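Local coordinates for SusD homolog (Bacteroides thetaiotaomicron VPI-5482, PDB 3IHV), which probably binds glycans at the outer membrane surface and passes them to a partner transporter for uptake, at residues 43-48 with 132-137; 49-54 with 463-468; 60-65 with 281-286; 66-71 with 477-482. All blocks are in the same frame, centred on the assembly; numbering follows the deposited sequence.

Contact 1: residues 43-48 with 132-137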
loop_
_atom_site.group_PDB
_atom_site.type_symbol
_atom_site.label_atom_id
_atom_site.label_comp_id
_atom_site.label_asym_id
_atom_site.label_seq_id
_atom_site.Cartn_x
_atom_site.Cartn_y
_atom_site.Cartn_z
ATOM N N ILE A 43 -2.628 -5.306 -3.903
ATOM C CA ILE A 43 -2.646 -6.684 -3.412
ATOM C C ILE A 43 -1.613 -7.624 -4.008
ATOM O O ILE A 43 -0.782 -8.151 -3.290
ATOM C CB ILE A 43 -4.067 -7.304 -3.666
ATOM C CG1 ILE A 43 -5.159 -6.521 -2.927
ATOM C CG2 ILE A 43 -4.102 -8.817 -3.307
ATOM C CD1 ILE A 43 -6.589 -6.886 -3.390
ATOM N N LEU A 44 -1.633 -7.759 -5.320
ATOM C CA LEU A 44 -0.926 -8.850 -5.985
ATOM C C LEU A 44 0.577 -8.807 -5.878
ATOM O O LEU A 44 1.193 -9.848 -5.708
ATOM C CB LEU A 44 -1.327 -8.958 -7.476
ATOM C CG LEU A 44 -0.895 -10.189 -8.266
ATOM C CD1 LEU A 44 -1.481 -11.510 -7.672
ATOM C CD2 LEU A 44 -1.274 -10.003 -9.762
ATOM N N PHE A 45 1.161 -7.622 -5.966
ATOM C CA PHE A 45 2.616 -7.506 -5.975
ATOM C C PHE A 45 3.216 -7.427 -4.582
ATOM O O PHE A 45 4.437 -7.248 -4.467
ATOM C CB PHE A 45 3.068 -6.254 -6.741
ATOM C CG PHE A 45 2.677 -6.212 -8.211
ATOM C CD1 PHE A 45 2.164 -7.317 -8.903
ATOM C CD2 PHE A 45 3.005 -5.085 -8.955
ATOM C CE1 PHE A 45 1.878 -7.221 -10.261
ATOM C CE2 PHE A 45 2.720 -5.028 -10.306
ATOM C CZ PHE A 45 2.148 -6.103 -10.937
ATOM N N ASN A 46 2.401 -7.587 -3.542
ATOM C CA ASN A 46 2.845 -7.404 -2.166
ATOM C C ASN A 46 2.800 -8.680 -1.348
ATOM O O ASN A 46 2.880 -8.624 -0.130
ATOM C CB ASN A 46 1.938 -6.354 -1.533
ATOM C CG ASN A 46 2.056 -5.012 -2.238
ATOM O OD1 ASN A 46 3.138 -4.635 -2.626
ATOM N ND2 ASN A 46 0.938 -4.283 -2.388
ATOM N N LEU A 47 2.637 -9.802 -2.019
ATOM C CA LEU A 47 2.557 -11.080 -1.338
ATOM C C LEU A 47 3.887 -11.785 -1.240
ATOM O O LEU A 47 4.879 -11.433 -1.908
ATOM C CB LEU A 47 1.528 -11.949 -2.051
ATOM C CG LEU A 47 0.097 -11.467 -1.925
ATOM C CD1 LEU A 47 -0.750 -12.165 -2.989
ATOM C CD2 LEU A 47 -0.466 -11.721 -0.516
ATOM N N GLY A 48 3.937 -12.790 -0.375
ATOM C CA GLY A 48 5.135 -13.628 -0.262
ATOM C C GLY A 48 6.139 -13.114 0.719
ATOM O O GLY A 48 7.306 -12.847 0.380
ATOM N N VAL A 132 10.463 3.636 -8.948
ATOM C CA VAL A 132 11.821 3.465 -8.502
ATOM C C VAL A 132 11.990 2.342 -7.456
ATOM O O VAL A 132 12.975 1.594 -7.508
ATOM C CB VAL A 132 12.459 4.793 -7.996
ATOM C CG1 VAL A 132 11.954 5.186 -6.561
ATOM C CG2 VAL A 132 13.974 4.696 -8.025
ATOM N N ARG A 133 11.045 2.202 -6.525
ATOM C CA ARG A 133 11.229 1.197 -5.502
ATOM C C ARG A 133 10.957 -0.203 -6.059
ATOM O O ARG A 133 11.572 -1.175 -5.597
ATOM C CB ARG A 133 10.394 1.468 -4.228
ATOM C CG ARG A 133 8.898 1.211 -4.353
ATOM C CD ARG A 133 8.213 1.754 -3.124
ATOM N NE ARG A 133 6.792 1.500 -3.123
ATOM C CZ ARG A 133 6.059 1.368 -2.033
ATOM N NH1 ARG A 133 6.613 1.378 -0.843
ATOM N NH2 ARG A 133 4.770 1.163 -2.140
ATOM N N ARG A 134 10.039 -0.341 -7.013
ATOM C CA ARG A 134 9.685 -1.650 -7.537
ATOM C C ARG A 134 10.543 -2.132 -8.700
ATOM O O ARG A 134 10.763 -3.343 -8.848
ATOM C CB ARG A 134 8.185 -1.702 -7.910
ATOM C CG ARG A 134 7.293 -1.472 -6.705
ATOM C CD ARG A 134 5.808 -1.526 -7.032
ATOM N NE ARG A 134 5.032 -1.437 -5.819
ATOM C CZ ARG A 134 4.725 -2.458 -5.013
ATOM N NH1 ARG A 134 5.103 -3.714 -5.261
ATOM N NH2 ARG A 134 4.031 -2.198 -3.910
ATOM N N PHE A 135 11.001 -1.186 -9.532
ATOM C CA PHE A 135 11.767 -1.474 -10.726
ATOM C C PHE A 135 13.215 -1.048 -10.673
ATOM O O PHE A 135 13.985 -1.439 -11.539
ATOM C CB PHE A 135 11.080 -0.890 -11.955
ATOM C CG PHE A 135 9.727 -1.501 -12.269
ATOM C CD1 PHE A 135 9.636 -2.671 -13.026
ATOM C CD2 PHE A 135 8.550 -0.921 -11.826
ATOM C CE1 PHE A 135 8.398 -3.249 -13.351
ATOM C CE2 PHE A 135 7.318 -1.490 -12.162
ATOM C CZ PHE A 135 7.248 -2.645 -12.913
ATOM N N GLY A 136 13.556 -0.169 -9.736
ATOM C CA GLY A 136 14.967 0.186 -9.518
ATOM C C GLY A 136 15.647 1.133 -10.475
ATOM O O GLY A 136 16.273 2.100 -10.053
ATOM N N ASN A 137 15.578 0.826 -11.766
ATOM C CA ASN A 137 16.289 1.525 -12.825
ATOM C C ASN A 137 15.285 1.944 -13.894
ATOM O O ASN A 137 14.980 1.178 -14.808
ATOM C CB ASN A 137 17.304 0.538 -13.358
ATOM C CG ASN A 137 18.286 0.152 -12.293
ATOM O OD1 ASN A 137 19.108 0.977 -11.921
ATOM N ND2 ASN A 137 18.155 -1.059 -11.721
HETATM O O HOH W 1 6.052 -5.534 -2.912
#

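Contact 2: residues 49-54 with 463-468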
loop_
_atom_site.group_PDB
_atom_site.type_symbol
_atom_site.label_atom_id
_atom_site.label_comp_id
_atom_site.label_asym_id
_atom_site.label_seq_id
_atom_site.Cartn_x
_atom_site.Cartn_y
_atom_site.Cartn_z
ATOM N N THR A 49 5.689 -12.978 1.960
ATOM C CA THR A 49 6.521 -12.454 3.043
ATOM C C THR A 49 6.373 -13.327 4.297
ATOM O O THR A 49 5.952 -14.496 4.219
ATOM C CB THR A 49 6.069 -11.004 3.403
ATOM O OG1 THR A 49 4.750 -11.030 3.953
ATOM C CG2 THR A 49 6.060 -10.117 2.138
ATOM N N ASP A 50 6.765 -12.777 5.458
ATOM C CA ASP A 50 6.553 -13.447 6.724
ATOM C C ASP A 50 5.121 -13.376 7.228
ATOM O O ASP A 50 4.784 -14.092 8.169
ATOM C CB ASP A 50 7.518 -12.959 7.795
ATOM C CG ASP A 50 7.548 -11.438 7.966
ATOM O OD1 ASP A 50 7.144 -10.670 7.038
ATOM O OD2 ASP A 50 8.043 -11.008 9.045
ATOM N N ILE A 51 4.291 -12.528 6.628
ATOM C CA ILE A 51 2.918 -12.379 7.087
ATOM C C ILE A 51 1.852 -12.870 6.133
ATOM O O ILE A 51 0.794 -13.259 6.595
ATOM C CB ILE A 51 2.626 -10.897 7.541
ATOM C CG1 ILE A 51 2.438 -9.931 6.393
ATOM C CG2 ILE A 51 3.726 -10.432 8.519
ATOM C CD1 ILE A 51 1.980 -8.497 6.788
ATOM N N SER A 52 2.120 -12.877 4.808
ATOM C CA SER A 52 1.113 -13.308 3.886
ATOM C C SER A 52 1.686 -13.953 2.644
ATOM O O SER A 52 2.864 -13.744 2.278
ATOM C CB SER A 52 0.165 -12.149 3.510
ATOM O OG SER A 52 0.788 -11.252 2.655
ATOM N N GLN A 53 0.812 -14.711 1.993
ATOM C CA GLN A 53 1.161 -15.406 0.766
ATOM C C GLN A 53 -0.100 -15.684 -0.008
ATOM O O GLN A 53 -1.235 -15.633 0.528
ATOM C CB GLN A 53 1.881 -16.740 1.081
ATOM C CG GLN A 53 1.047 -17.764 1.881
ATOM C CD GLN A 53 1.728 -19.111 2.033
ATOM O OE1 GLN A 53 2.533 -19.497 1.195
ATOM N NE2 GLN A 53 1.361 -19.864 3.082
ATOM N N VAL A 54 0.083 -16.040 -1.267
ATOM C CA VAL A 54 -1.057 -16.411 -2.079
ATOM C C VAL A 54 -1.571 -17.815 -1.661
ATOM O O VAL A 54 -0.816 -18.636 -1.170
ATOM C CB VAL A 54 -0.712 -16.377 -3.565
ATOM C CG1 VAL A 54 0.218 -17.572 -3.966
ATOM C CG2 VAL A 54 -1.988 -16.383 -4.384
ATOM N N LEU A 463 0.192 -2.565 10.342
ATOM C CA LEU A 463 -0.102 -2.394 8.922
ATOM C C LEU A 463 -0.287 -3.683 8.110
ATOM O O LEU A 463 -0.293 -3.637 6.886
ATOM C CB LEU A 463 1.067 -1.598 8.311
ATOM C CG LEU A 463 1.387 -0.259 8.960
ATOM C CD1 LEU A 463 2.777 0.230 8.480
ATOM C CD2 LEU A 463 0.338 0.747 8.629
ATOM N N SER A 464 -0.440 -4.824 8.783
ATOM C CA SER A 464 -0.521 -6.103 8.108
ATOM C C SER A 464 -1.482 -6.071 6.948
ATOM O O SER A 464 -2.542 -5.494 7.073
ATOM C CB SER A 464 -0.940 -7.223 9.084
ATOM O OG SER A 464 -2.216 -7.009 9.666
ATOM N N PHE A 465 -1.049 -6.645 5.798
ATOM C CA PHE A 465 -1.893 -6.832 4.616
ATOM C C PHE A 465 -2.192 -5.538 3.832
ATOM O O PHE A 465 -2.811 -5.607 2.770
ATOM C CB PHE A 465 -3.180 -7.594 4.956
ATOM C CG PHE A 465 -2.954 -8.701 5.928
ATOM C CD1 PHE A 465 -2.010 -9.696 5.658
ATOM C CD2 PHE A 465 -3.642 -8.738 7.143
ATOM C CE1 PHE A 465 -1.766 -10.694 6.589
ATOM C CE2 PHE A 465 -3.378 -9.736 8.064
ATOM C CZ PHE A 465 -2.428 -10.702 7.794
ATOM N N GLU A 466 -1.746 -4.382 4.333
ATOM C CA GLU A 466 -2.002 -3.089 3.673
ATOM C C GLU A 466 -0.945 -2.726 2.585
ATOM O O GLU A 466 -0.907 -1.598 2.095
ATOM C CB GLU A 466 -2.086 -1.976 4.709
ATOM C CG GLU A 466 -3.252 -2.114 5.659
ATOM C CD GLU A 466 -3.239 -1.080 6.761
ATOM O OE1 GLU A 466 -3.187 0.148 6.479
ATOM O OE2 GLU A 466 -3.290 -1.499 7.939
ATOM N N GLY A 467 -0.091 -3.687 2.241
ATOM C CA GLY A 467 0.791 -3.566 1.089
ATOM C C GLY A 467 2.196 -3.077 1.310
ATOM O O GLY A 467 2.877 -2.737 0.332
ATOM N N HIS A 468 2.636 -3.059 2.557
ATOM C CA HIS A 468 3.951 -2.520 2.901
ATOM C C HIS A 468 5.010 -3.519 3.266
ATOM O O HIS A 468 6.212 -3.209 3.217
ATOM C CB HIS A 468 3.802 -1.555 4.101
ATOM C CG HIS A 468 2.715 -0.556 3.894
ATOM N ND1 HIS A 468 2.735 0.354 2.847
ATOM C CD2 HIS A 468 1.510 -0.429 4.492
ATOM C CE1 HIS A 468 1.601 1.034 2.855
ATOM N NE2 HIS A 468 0.844 0.581 3.845
#

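Contact 3: residues 60-65 with 281-286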
loop_
_atom_site.group_PDB
_atom_site.type_symbol
_atom_site.label_atom_id
_atom_site.label_comp_id
_atom_site.label_asym_id
_atom_site.label_seq_id
_atom_site.Cartn_x
_atom_site.Cartn_y
_atom_site.Cartn_z
ATOM N N GLU A 60 0.788 -22.163 -9.714
ATOM C CA GLU A 60 -0.018 -22.163 -10.894
ATOM C C GLU A 60 -0.941 -20.966 -11.011
ATOM O O GLU A 60 -1.327 -20.364 -10.014
ATOM C CB GLU A 60 -0.943 -23.405 -10.905
ATOM C CG GLU A 60 -0.304 -24.767 -10.576
ATOM C CD GLU A 60 -0.233 -25.126 -9.066
ATOM O OE1 GLU A 60 -0.447 -24.251 -8.191
ATOM O OE2 GLU A 60 0.042 -26.334 -8.766
ATOM N N ASN A 61 -1.301 -20.627 -12.248
ATOM C CA ASN A 61 -2.286 -19.572 -12.527
ATOM C C ASN A 61 -1.903 -18.257 -11.826
ATOM O O ASN A 61 -0.759 -17.784 -11.979
ATOM C CB ASN A 61 -3.741 -20.018 -12.166
ATOM C CG ASN A 61 -4.217 -21.291 -12.907
ATOM O OD1 ASN A 61 -4.017 -21.475 -14.118
ATOM N ND2 ASN A 61 -4.922 -22.151 -12.165
ATOM N N PHE A 62 -2.822 -17.629 -11.080
ATOM C CA PHE A 62 -2.576 -16.371 -10.401
ATOM C C PHE A 62 -1.487 -16.440 -9.328
ATOM O O PHE A 62 -1.096 -15.410 -8.800
ATOM C CB PHE A 62 -3.899 -15.834 -9.784
ATOM C CG PHE A 62 -4.557 -16.793 -8.811
ATOM C CD1 PHE A 62 -4.122 -16.876 -7.496
ATOM C CD2 PHE A 62 -5.619 -17.597 -9.216
ATOM C CE1 PHE A 62 -4.716 -17.721 -6.597
ATOM C CE2 PHE A 62 -6.222 -18.479 -8.308
ATOM C CZ PHE A 62 -5.771 -18.518 -6.992
ATOM N N ARG A 63 -0.981 -17.636 -9.025
ATOM C CA ARG A 63 0.030 -17.766 -8.001
ATOM C C ARG A 63 1.425 -17.445 -8.498
ATOM O O ARG A 63 2.364 -17.338 -7.697
ATOM C CB ARG A 63 -0.014 -19.173 -7.421
ATOM C CG ARG A 63 -1.346 -19.493 -6.753
ATOM C CD ARG A 63 -1.459 -20.960 -6.410
ATOM N NE ARG A 63 -2.860 -21.324 -6.141
ATOM C CZ ARG A 63 -3.764 -21.654 -7.058
ATOM N NH1 ARG A 63 -3.460 -21.681 -8.367
ATOM N NH2 ARG A 63 -4.999 -21.993 -6.665
ATOM N N ILE A 64 1.574 -17.215 -9.800
ATOM C CA ILE A 64 2.929 -17.085 -10.354
ATOM C C ILE A 64 3.707 -15.866 -9.854
ATOM O O ILE A 64 4.905 -15.981 -9.538
ATOM C CB ILE A 64 2.938 -17.183 -11.904
ATOM C CG1 ILE A 64 4.372 -17.433 -12.414
ATOM C CG2 ILE A 64 2.250 -15.974 -12.538
ATOM C CD1 ILE A 64 4.467 -17.615 -13.908
ATOM N N ILE A 65 3.049 -14.711 -9.731
ATOM C CA ILE A 65 3.726 -13.520 -9.232
ATOM C C ILE A 65 4.002 -13.594 -7.734
ATOM O O ILE A 65 5.142 -13.389 -7.318
ATOM C CB ILE A 65 3.015 -12.209 -9.660
ATOM C CG1 ILE A 65 3.168 -12.010 -11.195
ATOM C CG2 ILE A 65 3.603 -11.008 -8.943
ATOM C CD1 ILE A 65 2.219 -10.968 -11.809
ATOM N N GLY A 281 -11.303 -6.273 -0.529
ATOM C CA GLY A 281 -12.352 -7.053 0.136
ATOM C C GLY A 281 -12.856 -8.232 -0.710
ATOM O O GLY A 281 -13.705 -9.006 -0.268
ATOM N N LYS A 282 -12.327 -8.385 -1.929
ATOM C CA LYS A 282 -12.721 -9.474 -2.805
ATOM C C LYS A 282 -11.562 -10.450 -2.888
ATOM O O LYS A 282 -11.574 -11.487 -2.232
ATOM C CB LYS A 282 -13.133 -8.927 -4.191
ATOM C CG LYS A 282 -14.212 -7.809 -4.110
ATOM C CD LYS A 282 -15.466 -8.234 -3.391
ATOM C CE LYS A 282 -16.324 -9.165 -4.205
ATOM N NZ LYS A 282 -17.753 -9.543 -3.726
ATOM N N TRP A 283 -10.515 -10.083 -3.620
ATOM C CA TRP A 283 -9.368 -10.946 -3.778
ATOM C C TRP A 283 -8.596 -11.093 -2.455
ATOM O O TRP A 283 -7.994 -12.137 -2.173
ATOM C CB TRP A 283 -8.452 -10.365 -4.858
ATOM C CG TRP A 283 -7.703 -11.381 -5.657
ATOM C CD1 TRP A 283 -8.106 -11.927 -6.835
ATOM C CD2 TRP A 283 -6.401 -11.934 -5.383
ATOM N NE1 TRP A 283 -7.152 -12.787 -7.313
ATOM C CE2 TRP A 283 -6.087 -12.800 -6.448
ATOM C CE3 TRP A 283 -5.480 -11.779 -4.353
ATOM C CZ2 TRP A 283 -4.897 -13.525 -6.493
ATOM C CZ3 TRP A 283 -4.308 -12.485 -4.412
ATOM C CH2 TRP A 283 -4.022 -13.338 -5.485
ATOM N N ASN A 284 -8.642 -10.052 -1.629
ATOM C CA ASN A 284 -7.990 -10.097 -0.321
ATOM C C ASN A 284 -9.023 -10.015 0.798
ATOM O O ASN A 284 -8.739 -9.547 1.897
ATOM C CB ASN A 284 -6.960 -8.990 -0.189
ATOM C CG ASN A 284 -7.587 -7.612 -0.129
ATOM O OD1 ASN A 284 -8.769 -7.433 -0.528
ATOM N ND2 ASN A 284 -6.830 -6.641 0.340
ATOM N N GLY A 285 -10.231 -10.458 0.509
ATOM C CA GLY A 285 -11.285 -10.420 1.495
ATOM C C GLY A 285 -11.315 -11.626 2.413
ATOM O O GLY A 285 -10.379 -12.437 2.452
ATOM N N VAL A 286 -12.442 -11.755 3.111
ATOM C CA VAL A 286 -12.738 -12.929 3.905
ATOM C C VAL A 286 -13.432 -13.861 2.937
ATOM O O VAL A 286 -14.272 -13.408 2.155
ATOM C CB VAL A 286 -13.652 -12.580 5.094
ATOM C CG1 VAL A 286 -14.153 -13.857 5.765
ATOM C CG2 VAL A 286 -12.877 -11.713 6.084
#

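Contact 4: residues 66-71 with 477-482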
loop_
_atom_site.group_PDB
_atom_site.type_symbol
_atom_site.label_atom_id
_atom_site.label_comp_id
_atom_site.label_asym_id
_atom_site.label_seq_id
_atom_site.Cartn_x
_atom_site.Cartn_y
_atom_site.Cartn_z
ATOM N N PRO A 66 2.974 -13.918 -6.918
ATOM C CA PRO A 66 3.218 -14.001 -5.474
ATOM C C PRO A 66 4.225 -15.047 -5.029
ATOM O O PRO A 66 4.732 -14.951 -3.918
ATOM C CB PRO A 66 1.841 -14.350 -4.919
ATOM C CG PRO A 66 0.890 -13.776 -5.903
ATOM C CD PRO A 66 1.533 -14.080 -7.223
ATOM N N THR A 67 4.517 -16.044 -5.869
ATOM C CA THR A 67 5.518 -17.055 -5.540
ATOM C C THR A 67 6.883 -16.742 -6.133
ATOM O O THR A 67 7.808 -17.552 -6.011
ATOM C CB THR A 67 5.083 -18.439 -6.047
ATOM O OG1 THR A 67 4.861 -18.376 -7.481
ATOM C CG2 THR A 67 3.787 -18.932 -5.252
ATOM N N ASN A 68 7.035 -15.595 -6.809
ATOM C CA ASN A 68 8.307 -15.222 -7.401
ATOM C C ASN A 68 8.839 -16.212 -8.420
ATOM O O ASN A 68 10.025 -16.469 -8.474
ATOM C CB ASN A 68 9.339 -14.937 -6.311
ATOM C CG ASN A 68 8.984 -13.723 -5.492
ATOM O OD1 ASN A 68 8.349 -12.793 -6.012
ATOM N ND2 ASN A 68 9.347 -13.726 -4.205
ATOM N N SER A 69 7.950 -16.702 -9.265
ATOM C CA SER A 69 8.301 -17.721 -10.250
ATOM C C SER A 69 7.960 -17.287 -11.668
ATOM O O SER A 69 7.857 -18.125 -12.578
ATOM C CB SER A 69 7.620 -19.044 -9.883
ATOM O OG SER A 69 6.207 -18.946 -9.861
ATOM N N PHE A 70 7.853 -15.974 -11.848
ATOM C CA PHE A 70 7.447 -15.346 -13.105
ATOM C C PHE A 70 8.612 -14.861 -13.975
ATOM O O PHE A 70 9.706 -14.578 -13.454
ATOM C CB PHE A 70 6.465 -14.186 -12.854
ATOM C CG PHE A 70 7.028 -13.049 -12.036
ATOM C CD1 PHE A 70 7.054 -13.109 -10.641
ATOM C CD2 PHE A 70 7.478 -11.873 -12.673
ATOM C CE1 PHE A 70 7.537 -12.066 -9.888
ATOM C CE2 PHE A 70 7.942 -10.795 -11.910
ATOM C CZ PHE A 70 7.993 -10.900 -10.518
ATOM N N PRO A 71 8.389 -14.813 -15.298
ATOM C CA PRO A 71 9.405 -14.385 -16.268
ATOM C C PRO A 71 9.339 -12.880 -16.553
ATOM O O PRO A 71 8.409 -12.209 -16.135
ATOM C CB PRO A 71 9.024 -15.178 -17.503
ATOM C CG PRO A 71 7.556 -15.199 -17.450
ATOM C CD PRO A 71 7.224 -15.397 -15.992
ATOM N N GLY A 477 16.788 -4.756 3.469
ATOM C CA GLY A 477 17.792 -5.643 2.929
ATOM C C GLY A 477 17.660 -7.066 3.445
ATOM O O GLY A 477 18.597 -7.829 3.397
ATOM N N ILE A 478 16.464 -7.444 3.897
ATOM C CA ILE A 478 16.262 -8.782 4.472
ATOM C C ILE A 478 15.175 -9.629 3.792
ATOM O O ILE A 478 14.682 -10.570 4.393
ATOM C CB ILE A 478 15.984 -8.662 6.012
ATOM C CG1 ILE A 478 14.694 -7.883 6.347
ATOM C CG2 ILE A 478 17.194 -8.059 6.701
ATOM C CD1 ILE A 478 14.322 -7.895 7.846
ATOM N N TYR A 479 14.821 -9.314 2.550
ATOM C CA TYR A 479 13.699 -10.009 1.918
ATOM C C TYR A 479 13.991 -11.496 1.750
ATOM O O TYR A 479 13.270 -12.344 2.287
ATOM C CB TYR A 479 13.308 -9.357 0.591
ATOM C CG TYR A 479 12.177 -10.064 -0.037
ATOM C CD1 TYR A 479 11.000 -10.236 0.653
ATOM C CD2 TYR A 479 12.268 -10.606 -1.331
ATOM C CE1 TYR A 479 9.902 -10.920 0.080
ATOM C CE2 TYR A 479 11.200 -11.292 -1.888
ATOM C CZ TYR A 479 10.014 -11.429 -1.176
ATOM O OH TYR A 479 8.950 -12.135 -1.672
ATOM N N TYR A 480 15.078 -11.821 1.064
ATOM C CA TYR A 480 15.436 -13.236 0.914
ATOM C C TYR A 480 15.631 -13.931 2.269
ATOM O O TYR A 480 15.130 -15.027 2.463
ATOM C CB TYR A 480 16.692 -13.379 0.074
ATOM C CG TYR A 480 17.163 -14.800 -0.102
ATOM C CD1 TYR A 480 16.574 -15.654 -1.047
ATOM C CD2 TYR A 480 18.216 -15.294 0.645
ATOM C CE1 TYR A 480 17.015 -16.977 -1.198
ATOM C CE2 TYR A 480 18.657 -16.588 0.490
ATOM C CZ TYR A 480 18.060 -17.436 -0.423
ATOM O OH TYR A 480 18.533 -18.729 -0.531
ATOM N N LYS A 481 16.379 -13.308 3.188
ATOM C CA LYS A 481 16.607 -13.873 4.536
ATOM C C LYS A 481 15.267 -14.198 5.229
ATOM O O LYS A 481 15.127 -15.231 5.878
ATOM C CB LYS A 481 17.380 -12.832 5.371
ATOM C CG LYS A 481 17.730 -13.188 6.803
ATOM C CD LYS A 481 18.350 -11.963 7.549
ATOM C CE LYS A 481 18.879 -12.309 8.962
ATOM N N THR A 482 14.304 -13.298 5.109
ATOM C CA THR A 482 12.992 -13.469 5.781
ATOM C C THR A 482 12.157 -14.575 5.152
ATOM O O THR A 482 11.498 -15.349 5.857
ATOM C CB THR A 482 12.248 -12.127 5.820
ATOM O OG1 THR A 482 13.081 -11.187 6.497
ATOM C CG2 THR A 482 10.878 -12.241 6.548
#

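Contact 1: residues 43-48 with 132-137
Arg-134 reaches from the last turn of helix 107-135 to Asn-46, just past the end of helix 40-44, joining a helix end to a loop inside the alpha-helical SusD fold. The arginine is extended from CG to NE, with CG anti to its own carbonyl carbon (chi1 -62°), which carries the guanidinium across the gap; the backbones stay apart, 9.3 Å between Phe-45 CA and Arg-134 CA. The two side chains cross at about a right angle, and the amide plane is turned 49° from that of the guanidinium. Arg-134 NH2 donates to Asn-46 OD1 at 2.9 Å, meeting a lone pair in the carbonyl plane, with an N-H...O angle of 161°. NH1 adds a weak second bond to the same oxygen. A salt bridge from NE to Glu-130 holds a neighbouring edge of the group, while Asn-46 ND2 is bonded to Leu-41 O. Replacing Arg-134 by a leucine would probably leave Asn-46 OD1 without its main donor and take away one of the arginines paired with Glu-130, which Arg-133 also meets. Beside the amide, Phe-45 CB packs 3.6 Å from Arg-134 NH1, and a water 2.8 Å from Phe-45 O takes a weak bond from NH1.

Contact 2: residues 49-54 with 463-468
Ile-51 leans on Ser-464 and Phe-465, the two central residues of a type II beta turn, 463-466, that lies between helices 448-463 and 469-475 of this SusD-family protein. From Ile-51 CB, the longer branch leaves through CG1, which lies between the backbone N and the carbonyl carbon (chi1 76°). CG1 comes 4.3 Å from Phe-465 CE1, an apolar contact. The terminal CD1 then lands on the turn backbone, 3.7 Å from Ser-464 CA and equally close to Phe-465 N, with Ser-464 CB slightly farther off. The methyl thus packs against the main chain at the middle of the turn, which is itself closed by a bond from Glu-466 N to Leu-463 O of 3.0 Å. Phe-308 of helix 306-313 touches Ile-51, Ser-464 and Phe-465 alike, joining both segments to a third part of the fold. Within 49-54 itself, an ST turn shapes the approach to strand 52-54: Thr-49 OG1 accepts from Ile-51 N at 3.1 Å, with an N-H...O angle of 163°. The Phe-465 ring presents its edge to this segment, its CE1 lying 3.9 Å from Ser-52 CB and 3.6 Å from Ile-51 O, which sits in the ring plane.

Contact 3: residues 60-65 with 281-286
Phe-62 and Trp-283 form an offset edge-to-face aromatic pair between two loops of the SusD fold, one leading from strand 52-54 to helix 75-101, the other from strand 259-263 to strand 302-304. Along the first segment, Glu-60 gathers two bonds on its carbonyl O, from Arg-63 N at 2.9 Å and Arg-63 NH1 at 3.0 Å, the two donors arriving from opposite faces of the carbonyl plane. Asn-61 O next receives Ile-64 N. Phe-62, in a short 3-10 segment, carries the contact across to the second loop. Its CG stands between the backbone N and the carbonyl carbon (chi1 58°), and the ring offers a face to the edge of the indole, with planes at 82°. The centroids of the Phe-62 ring and the six-membered ring of Trp-283 are 5.6 Å apart. Arg-63 follows, its guanidinium lying with one face over Phe-62 CZ and its NH2 bridged to Glu-55. On the other loop Trp-283 belongs to a type I beta turn from Lys-282 to Gly-285, and Asn-284 OD1 accepts from Gly-281 N at 2.8 Å. Val-54 touches both aromatic side chains. The closest approach across the pair is 3.6 Å, from Phe-62 CD1 to Trp-283 CZ2.

Contact 4: residues 66-71 with 477-482
Asn-68 and Tyr-479 meet through a single hydrogen bond, their side chains coming from opposite directions. Asn-68 ND2 donates to Tyr-479 OH at 3.0 Å with an N-H...O angle of 149°, and the hydroxyl oxygen lies close to the amide plane. With chi1 at -180°, Tyr-479 turns its ring away from its own backbone N, out from the helix toward the loop. ND2 sits at the ring edge, in its plane, 3.8 Å from Tyr-479 CE2, and the amide and ring planes stand 80° apart. Both polar ends have further partners: Asn-68 OD1 accepts from Arg-470 and ND2 is also bonded to Thr-508, while Tyr-479 OH is bonded to Gly-48 O. A phenylalanine in place of Tyr-479 would probably leave Gly-48 O and Asn-68 ND2 each without one partner in a buried setting. The tyrosine begins helix 479-493, one of the helices of the alpha-helical SusD fold, and a Schellman motif at Gly-477 ends the preceding helix, with Ile-478 as N-cap between. Within that first turn, Ile-478 O accepts from Thr-482 N at 2.8 Å and from Thr-482 OG1 at 2.7 Å. By van der Waals packing, Tyr-479 also touches Ile-474 and Val-504.

In the fold
From the N terminus, the first segments of all four contacts follow closely between residues 43 and 71, whereas their partners are scattered along the chain. Contact 1 closes the shortest loop, returning at the end of helix 107-135. Contact 3 closes next, at 281-286, then contact 2 at 463-468 and contact 4 at 477-482. Contact 3 is nested inside the loop of contact 2; every other pair crosses. The region 43-71 is thereby tied to the end of helix 107-135, to the loop before strand 302-304, to the loop before helix 469-475 and to the start of helix 479-493. Val-54 of contact 2 and Leu-47 of contact 1 both pack on Pro-66 of contact 4.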